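Local coordinates for putative GH105 family protein (Salmonella enterica subsp. enterica serovar Paratyphi A, PDB 3QWT) that has no established function but, as a likely GH105 hydrolase built as an alpha/alpha toroid, probably cleaves unsaturated uronyl sugars from oligosaccharides, at residues F47-D52 with I156-E161; G103-T106 with N110-A113; Y196-H201 with T238-D243; P242-L247 with R258-V263; A296-A301 with R326-H331. All blocks are in the same frame, centred on the assembly; numbering follows the deposited sequence.

Contact 1: residues F47-D52 with I156-E161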
# COMPACT_ATOMS: atom_id res chain seq x y z
N PHE A 47 -7.10 17.73 -55.43
CA PHE A 47 -6.85 17.89 -54.00
C PHE A 47 -5.60 17.19 -53.48
O PHE A 47 -5.18 17.44 -52.35
CB PHE A 47 -8.07 17.46 -53.19
CG PHE A 47 -9.26 18.35 -53.37
CD1 PHE A 47 -9.23 19.65 -52.92
CD2 PHE A 47 -10.41 17.89 -54.00
CE1 PHE A 47 -10.32 20.49 -53.08
CE2 PHE A 47 -11.51 18.72 -54.17
CZ PHE A 47 -11.47 20.02 -53.71
N LEU A 48 -5.00 16.35 -54.32
CA LEU A 48 -3.83 15.57 -53.95
C LEU A 48 -2.66 16.39 -53.43
O LEU A 48 -2.31 17.43 -54.00
CB LEU A 48 -3.36 14.76 -55.15
CG LEU A 48 -4.40 13.82 -55.73
CD1 LEU A 48 -3.99 13.36 -57.13
CD2 LEU A 48 -4.62 12.63 -54.78
N LEU A 49 -2.04 15.90 -52.35
CA LEU A 49 -0.85 16.52 -51.78
C LEU A 49 0.37 16.06 -52.55
O LEU A 49 0.62 14.85 -52.66
CB LEU A 49 -0.70 16.10 -50.32
CG LEU A 49 -0.09 17.07 -49.30
CD1 LEU A 49 0.87 16.31 -48.37
CD2 LEU A 49 0.59 18.30 -49.93
N ARG A 50 1.13 17.01 -53.07
CA ARG A 50 2.30 16.70 -53.88
C ARG A 50 3.56 17.30 -53.26
O ARG A 50 3.56 18.46 -52.86
CB ARG A 50 2.11 17.20 -55.33
CG ARG A 50 0.66 17.50 -55.71
CD ARG A 50 0.50 17.82 -57.20
NE ARG A 50 0.59 16.62 -58.02
CZ ARG A 50 -0.44 16.02 -58.62
NH1 ARG A 50 -1.66 16.54 -58.51
NH2 ARG A 50 -0.25 14.92 -59.33
N LEU A 51 4.61 16.49 -53.18
CA LEU A 51 5.88 16.92 -52.59
C LEU A 51 6.97 16.79 -53.64
O LEU A 51 6.86 15.94 -54.53
CB LEU A 51 6.24 16.04 -51.39
CG LEU A 51 5.48 16.15 -50.06
CD1 LEU A 51 3.99 16.45 -50.24
CD2 LEU A 51 5.69 14.88 -49.22
N ASP A 52 8.01 17.61 -53.54
CA ASP A 52 9.11 17.54 -54.51
C ASP A 52 9.90 16.24 -54.32
O ASP A 52 10.96 16.05 -54.91
CB ASP A 52 10.01 18.78 -54.43
CG ASP A 52 10.77 18.87 -53.12
OD1 ASP A 52 11.52 19.86 -52.95
OD2 ASP A 52 10.62 17.97 -52.27
N ILE A 156 4.49 19.97 -37.00
CA ILE A 156 5.17 19.56 -38.22
C ILE A 156 4.34 18.57 -39.03
O ILE A 156 3.77 17.62 -38.52
CB ILE A 156 6.58 18.99 -37.96
CG1 ILE A 156 7.29 18.71 -39.29
CG2 ILE A 156 6.51 17.72 -37.15
CD1 ILE A 156 8.70 18.18 -39.12
N THR A 157 4.33 18.80 -40.33
CA THR A 157 3.38 18.18 -41.24
C THR A 157 4.08 17.37 -42.34
O THR A 157 5.31 17.37 -42.42
CB THR A 157 2.51 19.32 -41.79
OG1 THR A 157 1.41 19.51 -40.90
CG2 THR A 157 2.04 19.08 -43.20
N LEU A 158 3.32 16.64 -43.16
CA LEU A 158 3.91 15.96 -44.31
C LEU A 158 4.61 16.98 -45.20
O LEU A 158 5.65 16.69 -45.79
CB LEU A 158 2.83 15.24 -45.13
CG LEU A 158 2.41 13.82 -44.74
CD1 LEU A 158 1.08 13.46 -45.40
CD2 LEU A 158 3.47 12.80 -45.14
N ALA A 159 4.02 18.17 -45.27
CA ALA A 159 4.38 19.18 -46.27
C ALA A 159 5.25 20.35 -45.79
O ALA A 159 5.97 20.95 -46.59
CB ALA A 159 3.12 19.72 -46.92
N GLU A 160 5.17 20.69 -44.51
CA GLU A 160 5.88 21.86 -43.99
C GLU A 160 6.49 21.58 -42.63
O GLU A 160 5.91 20.86 -41.81
CB GLU A 160 4.90 23.02 -43.83
CG GLU A 160 4.12 23.38 -45.10
CD GLU A 160 3.31 24.68 -44.94
OE1 GLU A 160 3.94 25.76 -44.80
OE2 GLU A 160 2.06 24.61 -44.94
N GLU A 161 7.66 22.18 -42.38
CA GLU A 161 8.22 22.18 -41.04
C GLU A 161 7.31 22.92 -40.05
O GLU A 161 6.99 22.38 -38.97
CB GLU A 161 9.61 22.80 -41.02
CG GLU A 161 10.70 21.86 -41.49
CD GLU A 161 12.09 22.39 -41.21
OE1 GLU A 161 12.22 23.29 -40.34
OE2 GLU A 161 13.05 21.92 -41.86
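The backbone hydrogen bond from T157 N to E160 O, 3.0 Å long, pinches 156-161 into a tight turn whose two central residues, L158 and A159, are offered to L49 and L51. The setting is the margin of an alpha/alpha toroid: 47-52 contains one strand of a small antiparallel hairpin, in which L49 pairs with I57, while the turn belongs to the loop that follows helix 131-143. The two pieces are joined by apolar groups, with no hydrogen bond between them. The two methyls of L49 divide between the turn residues. Its CD1 lies against the side of L158, 3.9 Å from CB, and the two leucine chains meet at a slant; its CD2 lies 4.2 Å from CB of A159. The first torsion of L158 (chi1 -86°) sets CG beside its own backbone N; CB and CD1 meet L49, and the side chain also touches T106 and N108. In this worked example a second subunit packs on the same hairpin and turn: its Y6 touches both L49 and A159, and its V8 N and K9 N both bond to D52 OD2. Beside L49, the L51 side chain adds a single touch, its CD2 methyl resting 3.9 Å from the carbonyl O of L158.

Contact 2: residues G103-T106 with N110-A113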
# COMPACT_ATOMS: atom_id res chain seq x y z
N GLY A 103 3.60 -0.28 -46.39
CA GLY A 103 4.78 0.23 -45.72
C GLY A 103 4.51 1.54 -45.00
O GLY A 103 3.65 2.33 -45.39
N ALA A 104 5.25 1.78 -43.93
CA ALA A 104 5.02 2.96 -43.11
C ALA A 104 5.22 4.25 -43.90
O ALA A 104 6.18 4.38 -44.64
CB ALA A 104 5.94 2.95 -41.92
N THR A 105 4.31 5.21 -43.72
CA THR A 105 4.58 6.56 -44.18
C THR A 105 5.52 7.27 -43.21
O THR A 105 5.87 6.72 -42.16
CB THR A 105 3.30 7.40 -44.27
OG1 THR A 105 3.61 8.66 -44.87
CG2 THR A 105 2.72 7.64 -42.88
N THR A 106 5.91 8.50 -43.54
CA THR A 106 6.80 9.28 -42.69
C THR A 106 6.06 9.86 -41.48
O THR A 106 4.86 10.04 -41.53
CB THR A 106 7.52 10.41 -43.47
OG1 THR A 106 6.55 11.17 -44.19
CG2 THR A 106 8.54 9.82 -44.47
N ASN A 110 0.42 14.81 -38.11
CA ASN A 110 -0.79 14.28 -38.77
C ASN A 110 -0.84 12.78 -39.03
O ASN A 110 -1.86 12.13 -38.79
CB ASN A 110 -1.07 15.03 -40.06
CG ASN A 110 -1.48 16.49 -39.80
OD1 ASN A 110 -2.10 16.79 -38.79
ND2 ASN A 110 -1.13 17.38 -40.72
N THR A 111 0.25 12.23 -39.54
CA THR A 111 0.27 10.79 -39.80
C THR A 111 0.19 9.96 -38.49
O THR A 111 0.01 8.74 -38.52
CB THR A 111 1.50 10.41 -40.62
OG1 THR A 111 2.69 10.79 -39.92
CG2 THR A 111 1.47 11.10 -42.01
N MSE A 112 0.29 10.65 -37.35
CA MSE A 112 0.16 10.04 -36.02
C MSE A 112 -1.29 9.64 -35.70
O MSE A 112 -1.53 8.61 -35.06
CB MSE A 112 0.68 11.02 -34.95
CG MSE A 112 0.48 10.59 -33.50
SE MSE A 112 1.74 9.18 -32.90
CE MSE A 112 3.37 10.11 -33.22
N ALA A 113 -2.24 10.45 -36.17
CA ALA A 113 -3.66 10.32 -35.79
C ALA A 113 -4.22 8.90 -35.81
O ALA A 113 -4.91 8.50 -34.88
CB ALA A 113 -4.53 11.24 -36.63
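With chi1 at 59°, T111 places OG1 between its own backbone N and carbonyl carbon, which points the hydroxyl at T106 while CG2 lies beside the backbone N. T105 uses a different setting: chi1 of -174° swings its OG1 opposite the backbone N and leaves CG2 as the branch aimed at T111. Two neighbouring residues of 103-106 therefore meet one threonine, one through its main chain and one through a methyl. The polar half is a hydrogen bond given by T111 OG1 to T106 O, 2.8 Å long. The hydroxyl lies in the carbonyl plane and approaches a lone pair of T106 O, with a C=O...OG1 angle of 141°. The apolar half is just as definite, since CG2 of T105 sits 3.8 Å from T111 CG2 and equally close to T111 CB, the two side chains slanting across one another.

The other polar groups of the neighbourhood look elsewhere: T106 OG1 bonds to R55 NH2, T111 O accepts from W65 NE1, and T111 N is held by the side-chain oxygen of N108. A glycerol, probably from the crystallisation liquor, bonds to N110 ND2 and lies near the side chain of T105. G103, with positive phi, is the first residue to leave the preceding helix, and a type I turn closed by A113 N to N110 O (3.1 Å) leads to the next. The worked case is one of a threonine hydroxyl bonding back to the carbonyl five residues earlier, within the loop that joins helices 86-102 and 114-125 of the alpha/alpha toroid.

Contact 3: residues Y196-H201 with T238-D243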
# COMPACT_ATOMS: atom_id res chain seq x y z
N TYR A 196 0.98 18.08 -20.13
CA TYR A 196 1.77 19.28 -20.31
C TYR A 196 1.46 19.94 -21.66
O TYR A 196 1.26 21.15 -21.73
CB TYR A 196 3.26 19.00 -20.17
CG TYR A 196 4.11 20.21 -20.45
CD1 TYR A 196 4.28 21.20 -19.48
CD2 TYR A 196 4.74 20.37 -21.69
CE1 TYR A 196 5.06 22.31 -19.72
CE2 TYR A 196 5.54 21.49 -21.95
CZ TYR A 196 5.69 22.46 -20.95
OH TYR A 196 6.45 23.57 -21.19
N GLN A 197 1.38 19.14 -22.72
CA GLN A 197 1.07 19.73 -24.01
C GLN A 197 -0.28 20.48 -23.96
O GLN A 197 -0.41 21.57 -24.52
CB GLN A 197 1.12 18.69 -25.12
CG GLN A 197 2.54 18.22 -25.46
CD GLN A 197 3.44 19.38 -25.88
OE1 GLN A 197 2.98 20.35 -26.51
NE2 GLN A 197 4.72 19.31 -25.52
N PHE A 198 -1.27 19.91 -23.27
CA PHE A 198 -2.57 20.54 -23.16
C PHE A 198 -2.41 21.93 -22.54
O PHE A 198 -2.84 22.92 -23.14
CB PHE A 198 -3.50 19.71 -22.30
CG PHE A 198 -4.83 19.48 -22.90
CD1 PHE A 198 -5.11 18.28 -23.56
CD2 PHE A 198 -5.82 20.44 -22.81
CE1 PHE A 198 -6.35 18.05 -24.11
CE2 PHE A 198 -7.06 20.23 -23.37
CZ PHE A 198 -7.33 19.03 -24.02
N LEU A 199 -1.78 21.98 -21.36
CA LEU A 199 -1.61 23.24 -20.64
C LEU A 199 -0.88 24.29 -21.49
O LEU A 199 -1.27 25.45 -21.50
CB LEU A 199 -0.87 23.00 -19.31
CG LEU A 199 -1.60 22.07 -18.33
CD1 LEU A 199 -0.67 21.74 -17.18
CD2 LEU A 199 -2.91 22.68 -17.80
N LEU A 200 0.15 23.87 -22.21
CA LEU A 200 0.92 24.82 -23.01
C LEU A 200 0.08 25.30 -24.18
O LEU A 200 0.12 26.48 -24.54
CB LEU A 200 2.23 24.22 -23.53
CG LEU A 200 3.19 25.28 -24.08
CD1 LEU A 200 3.56 26.28 -22.99
CD2 LEU A 200 4.45 24.66 -24.67
N HIS A 201 -0.67 24.38 -24.80
CA HIS A 201 -1.53 24.75 -25.91
C HIS A 201 -2.57 25.78 -25.43
O HIS A 201 -2.74 26.81 -26.07
CB HIS A 201 -2.20 23.54 -26.56
CG HIS A 201 -1.32 22.84 -27.56
ND1 HIS A 201 -0.24 22.06 -27.19
CD2 HIS A 201 -1.34 22.84 -28.91
CE1 HIS A 201 0.35 21.60 -28.28
NE2 HIS A 201 -0.28 22.06 -29.34
N THR A 238 -13.33 20.81 -28.47
CA THR A 238 -14.58 20.36 -27.92
C THR A 238 -14.64 18.84 -27.96
O THR A 238 -15.36 18.22 -27.19
CB THR A 238 -15.75 20.89 -28.73
OG1 THR A 238 -15.39 22.16 -29.28
CG2 THR A 238 -16.95 21.04 -27.84
N ILE A 239 -13.90 18.25 -28.90
CA ILE A 239 -13.82 16.80 -29.02
C ILE A 239 -12.82 16.21 -28.04
O ILE A 239 -13.12 15.24 -27.34
CB ILE A 239 -13.38 16.39 -30.43
CG1 ILE A 239 -14.52 16.62 -31.43
CG2 ILE A 239 -12.91 14.95 -30.42
CD1 ILE A 239 -14.13 16.48 -32.89
N VAL A 240 -11.63 16.82 -27.99
CA VAL A 240 -10.50 16.24 -27.27
C VAL A 240 -10.62 16.37 -25.76
O VAL A 240 -10.36 15.42 -25.01
CB VAL A 240 -9.17 16.87 -27.72
CG1 VAL A 240 -8.08 16.50 -26.77
CG2 VAL A 240 -8.81 16.40 -29.10
N ILE A 241 -10.99 17.54 -25.29
CA ILE A 241 -11.06 17.73 -23.84
C ILE A 241 -11.91 16.65 -23.17
O ILE A 241 -11.51 16.08 -22.15
CB ILE A 241 -11.53 19.14 -23.47
CG1 ILE A 241 -10.47 20.16 -23.89
CG2 ILE A 241 -11.80 19.24 -21.96
CD1 ILE A 241 -10.85 21.61 -23.66
N PRO A 242 -13.09 16.35 -23.73
CA PRO A 242 -13.93 15.36 -23.07
C PRO A 242 -13.31 13.98 -23.18
O PRO A 242 -13.36 13.21 -22.22
CB PRO A 242 -15.24 15.43 -23.86
CG PRO A 242 -15.25 16.81 -24.40
CD PRO A 242 -13.83 17.09 -24.76
N ASP A 243 -12.72 13.67 -24.33
CA ASP A 243 -12.11 12.35 -24.49
C ASP A 243 -10.87 12.21 -23.62
O ASP A 243 -10.63 11.16 -23.03
CB ASP A 243 -11.81 12.06 -25.96
CG ASP A 243 -13.07 11.70 -26.74
OD1 ASP A 243 -14.19 11.87 -26.21
OD2 ASP A 243 -12.94 11.25 -27.88
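F198 drives the rim of its ring, rather than a face, against V240 and I241, so that helix 188-205 meets helix 231-248 through an aromatic edge. The tip of the ring does the touching. CZ reaches CG1 of I241 at 3.3 Å, a tight approach in which that carbon lies in the plane of the ring, and CE1 meets CG1 of V240 at 3.5 Å. Against V240 the phenyl group runs alongside and the other way; against I241 the two side chains meet at a slant. The torsion of V240 explains its share, because chi1 of 167° extends CG1 away from the backbone N and into the path of CE1. I241 instead folds CG1 back beside its own N, which exposes the CG1 methylene to the end of the ring.

With the edge thus engaged, the ring of F198 also meets that of F244, the two planes almost parallel. Beyond the touching groups, helix 188-205 carries a polar feature of its own: H201 ND1 donates to Q197 O at 2.7 Å. The donor stands well above the carbonyl plane, and the same oxygen accepts the helical bond from H201 N, so two groups of one residue grip it. In the other helix a kink falls at P242, whose N makes no bond to the turn before. At the interface with a third subunit, Y196 makes a cation-pi contact with its R258. No hydrogen bond forms between 196-201 and 238-243, which implies that their contact rests on van der Waals fit of the ring edge against two aliphatic branches.

Contact 4: residues P242-L247 with R258-V263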
# COMPACT_ATOMS: atom_id res chain seq x y z
N PRO A 242 -13.09 16.35 -23.73
CA PRO A 242 -13.93 15.36 -23.07
C PRO A 242 -13.31 13.98 -23.18
O PRO A 242 -13.36 13.21 -22.22
CB PRO A 242 -15.24 15.43 -23.86
CG PRO A 242 -15.25 16.81 -24.40
CD PRO A 242 -13.83 17.09 -24.76
N ASP A 243 -12.72 13.67 -24.33
CA ASP A 243 -12.11 12.35 -24.49
C ASP A 243 -10.87 12.21 -23.62
O ASP A 243 -10.63 11.16 -23.03
CB ASP A 243 -11.81 12.06 -25.96
CG ASP A 243 -13.07 11.70 -26.74
OD1 ASP A 243 -14.19 11.87 -26.21
OD2 ASP A 243 -12.94 11.25 -27.88
N PHE A 244 -10.11 13.29 -23.53
CA PHE A 244 -8.92 13.31 -22.71
C PHE A 244 -9.31 13.16 -21.23
O PHE A 244 -8.73 12.35 -20.50
CB PHE A 244 -8.15 14.61 -22.96
CG PHE A 244 -6.80 14.67 -22.31
CD1 PHE A 244 -5.89 13.65 -22.48
CD2 PHE A 244 -6.45 15.75 -21.53
CE1 PHE A 244 -4.67 13.70 -21.88
CE2 PHE A 244 -5.23 15.81 -20.92
CZ PHE A 244 -4.33 14.78 -21.10
N LEU A 245 -10.33 13.90 -20.80
CA LEU A 245 -10.77 13.82 -19.42
C LEU A 245 -11.21 12.42 -19.05
O LEU A 245 -10.97 11.93 -17.94
CB LEU A 245 -11.93 14.77 -19.18
CG LEU A 245 -11.56 16.24 -19.05
CD1 LEU A 245 -12.83 17.05 -18.83
CD2 LEU A 245 -10.58 16.44 -17.92
N GLU A 246 -11.87 11.77 -19.99
CA GLU A 246 -12.38 10.44 -19.74
C GLU A 246 -11.21 9.47 -19.62
O GLU A 246 -11.22 8.60 -18.74
CB GLU A 246 -13.33 10.03 -20.87
CG GLU A 246 -13.85 8.61 -20.78
CD GLU A 246 -14.83 8.31 -21.90
OE1 GLU A 246 -16.04 8.24 -21.62
OE2 GLU A 246 -14.39 8.16 -23.07
N LEU A 247 -10.23 9.62 -20.50
CA LEU A 247 -8.96 8.93 -20.37
C LEU A 247 -8.33 9.14 -19.00
O LEU A 247 -7.89 8.18 -18.36
CB LEU A 247 -7.97 9.35 -21.46
CG LEU A 247 -7.84 8.36 -22.62
CD1 LEU A 247 -6.93 8.93 -23.69
CD2 LEU A 247 -7.34 7.01 -22.13
N ARG A 258 -10.39 20.04 -13.01
CA ARG A 258 -11.19 21.27 -12.91
C ARG A 258 -10.72 22.28 -13.92
O ARG A 258 -11.52 23.01 -14.48
CB ARG A 258 -11.11 21.89 -11.51
CG ARG A 258 -12.01 21.25 -10.46
CD ARG A 258 -11.87 21.96 -9.10
NE ARG A 258 -12.31 23.36 -9.16
CZ ARG A 258 -11.92 24.30 -8.31
NH1 ARG A 258 -11.08 24.01 -7.33
NH2 ARG A 258 -12.38 25.54 -8.43
N TYR A 259 -9.41 22.34 -14.16
CA TYR A 259 -8.90 23.35 -15.07
C TYR A 259 -9.36 23.05 -16.50
O TYR A 259 -9.69 23.96 -17.26
CB TYR A 259 -7.38 23.52 -14.98
CG TYR A 259 -6.86 24.59 -15.91
CD1 TYR A 259 -7.07 25.94 -15.64
CD2 TYR A 259 -6.18 24.26 -17.07
CE1 TYR A 259 -6.59 26.92 -16.47
CE2 TYR A 259 -5.70 25.23 -17.92
CZ TYR A 259 -5.91 26.57 -17.62
OH TYR A 259 -5.44 27.54 -18.47
N LEU A 260 -9.40 21.77 -16.85
CA LEU A 260 -9.83 21.39 -18.20
C LEU A 260 -11.33 21.57 -18.40
O LEU A 260 -11.79 22.01 -19.45
CB LEU A 260 -9.43 19.95 -18.54
CG LEU A 260 -7.92 19.71 -18.63
CD1 LEU A 260 -7.62 18.26 -18.99
CD2 LEU A 260 -7.29 20.68 -19.63
N VAL A 261 -12.10 21.21 -17.38
CA VAL A 261 -13.53 21.44 -17.40
C VAL A 261 -13.80 22.93 -17.60
O VAL A 261 -14.71 23.30 -18.32
CB VAL A 261 -14.19 20.94 -16.11
CG1 VAL A 261 -15.64 21.45 -15.99
CG2 VAL A 261 -14.11 19.41 -16.03
N GLN A 262 -12.99 23.78 -16.97
CA GLN A 262 -13.14 25.22 -17.09
C GLN A 262 -12.89 25.73 -18.50
O GLN A 262 -13.66 26.54 -19.02
CB GLN A 262 -12.19 25.95 -16.13
CG GLN A 262 -12.29 27.47 -16.21
CD GLN A 262 -11.34 28.08 -17.25
OE1 GLN A 262 -11.55 29.20 -17.71
NE2 GLN A 262 -10.28 27.36 -17.59
N VAL A 263 -11.82 25.24 -19.13
CA VAL A 263 -11.51 25.60 -20.51
C VAL A 263 -12.63 25.17 -21.45
O VAL A 263 -13.06 25.93 -22.34
CB VAL A 263 -10.20 24.97 -20.96
CG1 VAL A 263 -10.02 25.11 -22.50
CG2 VAL A 263 -9.04 25.56 -20.16
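L245 and L260 form the centre of an antiparallel helical hairpin in the alpha/alpha toroid, made by helices 231-248 and 255-272. Over these short segments the axes come within 10.6 Å and their N-to-C directions stand 164° apart. The apolar contacts are made mostly by branch ends. L245 and L260 lie alongside one another, pointing opposite ways, with CD2 of L245 fitted against both CD1 (3.6 Å) and CB (3.7 Å) of L260. The second methyl of L245, CD1, turns the other way and meets CG2 of V261 at 3.9 Å, those two side chains being set nearly perpendicular. Both leucines set CG beside the backbone N.

The aromatic contribution comes from F244, whose extended first torsion (chi1 -172°) carries the ring to the flank of L260; CD2 and CE2 present an edge to the same CD1 methyl, the nearer at 3.8 Å. That one methyl, CD1 of L260, therefore touches both a leucine branch and the phenyl rim.

Charged groups are kept out of this seam. E246 makes salt bridges to K310 through OE1 and to K306 through OE2, with D243 also paired to K306, whereas R258 NH1 makes a salt bridge to E193 of a third subunit. The case illustrates a hydrocarbon seam between two helices whose charged side chains pair away from it. Within helix 255-272 an aliphatic group also meets an aromatic face: CG2 of V263 rests 4.0 Å above the ring plane of Y259, displaced towards its rim.

Contact 5: residues A296-A301 with R326-H331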
# COMPACT_ATOMS: atom_id res chain seq x y z
N ALA A 296 -16.93 21.06 -38.55
CA ALA A 296 -16.71 21.74 -37.27
C ALA A 296 -17.97 21.60 -36.43
O ALA A 296 -17.91 21.17 -35.27
CB ALA A 296 -16.37 23.21 -37.49
N THR A 297 -19.11 21.95 -37.02
CA THR A 297 -20.41 21.80 -36.37
C THR A 297 -20.59 20.39 -35.78
O THR A 297 -21.08 20.24 -34.66
CB THR A 297 -21.58 22.13 -37.35
OG1 THR A 297 -21.45 23.47 -37.84
CG2 THR A 297 -22.92 22.00 -36.65
N ALA A 298 -20.16 19.36 -36.51
CA ALA A 298 -20.32 17.99 -36.03
C ALA A 298 -19.45 17.72 -34.80
O ALA A 298 -19.89 17.05 -33.86
CB ALA A 298 -20.01 16.99 -37.14
N GLY A 299 -18.23 18.24 -34.79
CA GLY A 299 -17.34 17.99 -33.68
C GLY A 299 -17.92 18.67 -32.45
O GLY A 299 -17.94 18.11 -31.36
N PHE A 300 -18.42 19.88 -32.67
CA PHE A 300 -19.06 20.65 -31.62
C PHE A 300 -20.22 19.88 -31.03
O PHE A 300 -20.33 19.73 -29.82
CB PHE A 300 -19.54 21.97 -32.19
CG PHE A 300 -18.44 22.95 -32.48
CD1 PHE A 300 -17.27 22.93 -31.72
CD2 PHE A 300 -18.57 23.89 -33.48
CE1 PHE A 300 -16.26 23.84 -31.97
CE2 PHE A 300 -17.56 24.81 -33.74
CZ PHE A 300 -16.40 24.78 -32.98
N ALA A 301 -21.08 19.36 -31.90
CA ALA A 301 -22.21 18.57 -31.45
C ALA A 301 -21.72 17.45 -30.55
O ALA A 301 -22.21 17.26 -29.44
CB ALA A 301 -22.97 18.01 -32.64
N ARG A 326 -29.87 18.26 -35.38
CA ARG A 326 -30.92 18.39 -36.38
C ARG A 326 -30.32 18.99 -37.66
O ARG A 326 -30.53 18.47 -38.75
CB ARG A 326 -32.07 19.25 -35.85
CG ARG A 326 -33.02 18.49 -34.93
CD ARG A 326 -33.88 19.42 -34.09
NE ARG A 326 -34.57 18.68 -33.04
CZ ARG A 326 -35.89 18.59 -32.92
NH1 ARG A 326 -36.69 19.23 -33.76
NH2 ARG A 326 -36.41 17.88 -31.93
N GLY A 327 -29.56 20.06 -37.49
CA GLY A 327 -28.82 20.66 -38.59
C GLY A 327 -27.93 19.67 -39.34
O GLY A 327 -27.90 19.68 -40.57
N ILE A 328 -27.20 18.83 -38.60
CA ILE A 328 -26.28 17.87 -39.23
C ILE A 328 -27.04 16.88 -40.09
O ILE A 328 -26.61 16.54 -41.20
CB ILE A 328 -25.44 17.08 -38.20
CG1 ILE A 328 -24.42 17.98 -37.50
CG2 ILE A 328 -24.70 15.92 -38.88
CD1 ILE A 328 -23.39 18.56 -38.45
N VAL A 329 -28.16 16.39 -39.58
CA VAL A 329 -28.96 15.45 -40.33
C VAL A 329 -29.46 16.14 -41.61
O VAL A 329 -29.39 15.56 -42.68
CB VAL A 329 -30.14 14.92 -39.51
CG1 VAL A 329 -31.12 14.16 -40.41
CG2 VAL A 329 -29.64 14.02 -38.40
N LYS A 330 -29.91 17.38 -41.48
CA LYS A 330 -30.35 18.15 -42.65
C LYS A 330 -29.27 18.23 -43.72
O LYS A 330 -29.58 18.32 -44.91
CB LYS A 330 -30.79 19.56 -42.24
CG LYS A 330 -32.30 19.76 -42.19
CD LYS A 330 -32.98 18.67 -41.35
CE LYS A 330 -33.00 19.00 -39.86
NZ LYS A 330 -33.35 17.81 -39.02
N HIS A 331 -28.01 18.20 -43.31
CA HIS A 331 -26.91 18.40 -44.24
C HIS A 331 -26.28 17.11 -44.75
O HIS A 331 -25.26 17.14 -45.44
CB HIS A 331 -25.84 19.29 -43.63
CG HIS A 331 -26.19 20.74 -43.63
ND1 HIS A 331 -27.18 21.26 -42.82
CD2 HIS A 331 -25.68 21.78 -44.33
CE1 HIS A 331 -27.27 22.57 -43.03
NE2 HIS A 331 -26.37 22.90 -43.94
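I328 gives by far the larger share of this contact, and its far end, CD1, does the work against T297 and A298. The methyl settles on the surface of helix 294-309, 3.9 Å from CG2 of T297 and 4.0 Å from CB of A298. Its position beside the helix backbone is evident from a further approach, 3.9 Å, to A298 N. The route of the side chain explains this reach: chi1 of -69° places CG1 beside the backbone N of I328, and the following bend at chi2 presents CD1 as the foremost atom.

T297 answers with its methyl rather than its hydroxyl. CG2 extends opposite the backbone N and passes alongside I328 in the reverse direction, while OG1 turns to E293 O and W281 N. The polar end is thus bonded elsewhere, and what faces I328 is hydrocarbon. A298 contributes a single methyl, a small group consistent with the close approach of the backbones: the CA atoms of A298 and I328 are 6.8 Å apart. M368 and C372 of helix 363-377 also touch A298.

Just beyond I328 the second helix finishes. H331 leaves helical geometry and folds its ring back, ND1 donating to G327 O over 2.8 Å with the N-H...O angle at 150°, while H331 N bonds to I328 O at 3.0 Å. The whole is a worked example of close helix pairing through alanine and a branched chain, joining the successive helices 294-309 and 318-330 in the alpha/alpha toroid.

In the fold
Contacts 1 and 2 form one group, their centres 12 Å apart, on the loop side where both touch the second subunit; L158 packs on T105, T106 and T111, and contact 2 falls within the span of chain that contact 1 brackets. The others belong to the helical body. Contact 3 runs into contact 4 along helix 231-248, with P242 and D243 common to both; their centres lie about 7 Å apart, and both touch the third subunit. Contact 5 follows later in the chain, its centre 22 Å from each of them, and meets contact 3 through T238 with F300 and I239 with G299. Helix pairs thus build the toroid, while its loops and helix surfaces serve separate subunit interfaces.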